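Local coordinates for protein OsmC family peroxiredoxin (Aquifex aeolicus, PDB 2E8E) that is an OsmC-family protein of unestablished function that probably reduces peroxides, at residues E60-K65 with V88-V93. Residues are numbered along the deposited sequence; the frame is centred on the assembly and turned at random.
Sequences EVKDIK and VAVGKV
Glu60 and Lys92 both set CG anti to the carbonyl carbon (chi1 -64° and -63°); as a cross-strand pair, joined by Glu60 N to Lys92 O and a weak return bond from Lys92 N to Glu60 O, they run their chains side by side, pointing the same way. Both carboxylate oxygens of Glu60 flank CD of Lys92, OE1 at 3.1 Å and OE2 at 3.2 Å, while the ammonium bends off at chi4. Lys92 NZ has a long, weak ion pair with Glu132, and the aliphatic part touches Trp130. Shortening Lys92 to an alanine would probably take away the methylenes flanking the Glu60 carboxylate, leaving that group freer to turn and Glu132 without its distant positive partner. Between the backbones of this antiparallel hairpin, Val90 O accepts from Lys62 N at 2.7 Å, in the carbonyl plane, and from Asp63 N at 3.1 Å, tilted from it. This classic beta bulge shifts the register by one. Beside it Gly91 pairs with Val61, where a CB would collide with Glu60 O. Beyond it, Lys65 and Val88 exchange two backbone bonds, Lys65 N to Val88 O being nearly straight (173°). The Lys62 chain passes slantwise by Val90, its CD 4.2 Å from Val90 CG1, before NZ reaches a salt bridge with Glu131 and a hydrogen bond to Glu132 O. Val61 CG2 meets Val93 CG2 at 4.1 Å, and both valines pack on Leu54 of helix 34-56. The sheet runs on through Lys65 into the second subunit. The ammonium of Lys62, and more weakly that of Lys92, thus turns to the C-terminal glutamates; with OE1 and NZ 4.9 Å apart, Glu60 and Lys92 probably attract each other weakly without forming a salt bridge.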
loop_
_atom_site.group_PDB
_atom_site.type_symbol
_atom_site.label_atom_id
_atom_site.label_comp_id
_atom_site.label_asym_id
_atom_site.label_seq_id
_atom_site.Cartn_x
_atom_site.Cartn_y
_atom_site.Cartn_z
ATOM N N GLU A 60 -11.624 -25.227 8.849
ATOM C CA GLU A 60 -10.564 -25.963 8.177
ATOM C C GLU A 60 -10.336 -25.279 6.838
ATOM O O GLU A 60 -11.071 -25.500 5.877
ATOM C CB GLU A 60 -10.985 -27.422 7.981
ATOM C CG GLU A 60 -11.190 -28.162 9.297
ATOM C CD GLU A 60 -11.803 -29.540 9.118
ATOM O OE1 GLU A 60 -11.208 -30.374 8.402
ATOM O OE2 GLU A 60 -12.882 -29.785 9.701
ATOM N N VAL A 61 -9.313 -24.435 6.790
ATOM C CA VAL A 61 -9.000 -23.690 5.582
ATOM C C VAL A 61 -7.959 -24.346 4.687
ATOM O O VAL A 61 -6.842 -24.632 5.117
ATOM C CB VAL A 61 -8.505 -22.272 5.930
ATOM C CG1 VAL A 61 -8.143 -21.520 4.656
ATOM C CG2 VAL A 61 -9.575 -21.528 6.707
ATOM N N LYS A 62 -8.340 -24.582 3.437
ATOM C CA LYS A 62 -7.435 -25.163 2.459
ATOM C C LYS A 62 -6.797 -24.001 1.707
ATOM O O LYS A 62 -5.623 -24.048 1.338
ATOM C CB LYS A 62 -8.194 -26.050 1.470
ATOM C CG LYS A 62 -7.322 -26.581 0.345
ATOM C CD LYS A 62 -8.137 -27.253 -0.750
ATOM C CE LYS A 62 -8.895 -28.462 -0.233
ATOM N NZ LYS A 62 -9.601 -29.158 -1.347
ATOM N N ASP A 63 -7.579 -22.948 1.490
ATOM C CA ASP A 63 -7.081 -21.779 0.779
ATOM C C ASP A 63 -7.984 -20.572 1.002
ATOM O O ASP A 63 -9.161 -20.703 1.340
ATOM C CB ASP A 63 -6.984 -22.092 -0.719
ATOM C CG ASP A 63 -6.152 -21.071 -1.487
ATOM O OD1 ASP A 63 -5.454 -20.254 -0.851
ATOM O OD2 ASP A 63 -6.193 -21.099 -2.735
ATOM N N ILE A 64 -7.408 -19.387 0.836
ATOM C CA ILE A 64 -8.148 -18.142 0.977
ATOM C C ILE A 64 -7.709 -17.312 -0.215
ATOM O O ILE A 64 -6.516 -17.075 -0.403
ATOM C CB ILE A 64 -7.785 -17.384 2.278
ATOM C CG1 ILE A 64 -8.237 -18.188 3.497
ATOM C CG2 ILE A 64 -8.440 -15.999 2.277
ATOM C CD1 ILE A 64 -7.836 -17.581 4.827
ATOM N N LYS A 65 -8.670 -16.910 -1.037
ATOM C CA LYS A 65 -8.378 -16.101 -2.209
ATOM C C LYS A 65 -9.069 -14.759 -2.041
ATOM O O LYS A 65 -10.233 -14.697 -1.645
ATOM C CB LYS A 65 -8.885 -16.790 -3.477
ATOM C CG LYS A 65 -8.228 -18.137 -3.763
ATOM C CD LYS A 65 -8.757 -18.732 -5.056
ATOM C CE LYS A 65 -8.073 -20.051 -5.381
ATOM N NZ LYS A 65 -8.634 -20.668 -6.620
ATOM N N VAL A 88 -12.820 -15.321 -0.862
ATOM C CA VAL A 88 -13.260 -16.679 -1.154
ATOM C C VAL A 88 -12.505 -17.629 -0.232
ATOM O O VAL A 88 -11.281 -17.749 -0.317
ATOM C CB VAL A 88 -12.976 -17.071 -2.626
ATOM C CG1 VAL A 88 -13.375 -18.526 -2.865
ATOM C CG2 VAL A 88 -13.743 -16.155 -3.573
ATOM N N ALA A 89 -13.228 -18.284 0.671
ATOM C CA ALA A 89 -12.599 -19.231 1.583
ATOM C C ALA A 89 -12.850 -20.619 1.013
ATOM O O ALA A 89 -13.976 -20.944 0.638
ATOM C CB ALA A 89 -13.198 -19.114 2.978
ATOM N N VAL A 90 -11.798 -21.426 0.943
ATOM C CA VAL A 90 -11.896 -22.774 0.394
ATOM C C VAL A 90 -11.583 -23.803 1.468
ATOM O O VAL A 90 -10.549 -23.718 2.127
ATOM C CB VAL A 90 -10.895 -22.962 -0.777
ATOM C CG1 VAL A 90 -11.038 -24.351 -1.378
ATOM C CG2 VAL A 90 -11.119 -21.884 -1.833
ATOM N N GLY A 91 -12.479 -24.778 1.638
ATOM C CA GLY A 91 -12.269 -25.815 2.634
ATOM C C GLY A 91 -13.551 -26.109 3.388
ATOM O O GLY A 91 -14.641 -25.897 2.868
ATOM N N LYS A 92 -13.428 -26.617 4.608
ATOM C CA LYS A 92 -14.607 -26.890 5.421
ATOM C C LYS A 92 -14.829 -25.608 6.207
ATOM O O LYS A 92 -14.511 -25.525 7.392
ATOM C CB LYS A 92 -14.351 -28.060 6.373
ATOM C CG LYS A 92 -14.078 -29.393 5.684
ATOM C CD LYS A 92 -13.769 -30.475 6.716
ATOM C CE LYS A 92 -13.376 -31.798 6.073
ATOM N NZ LYS A 92 -14.504 -32.445 5.354
ATOM N N VAL A 93 -15.353 -24.600 5.520
ATOM C CA VAL A 93 -15.600 -23.295 6.118
ATOM C C VAL A 93 -17.072 -22.925 6.006
ATOM O O VAL A 93 -17.654 -22.977 4.926
ATOM C CB VAL A 93 -14.762 -22.201 5.408
ATOM C CG1 VAL A 93 -14.904 -20.875 6.137
ATOM C CG2 VAL A 93 -13.306 -22.631 5.335
#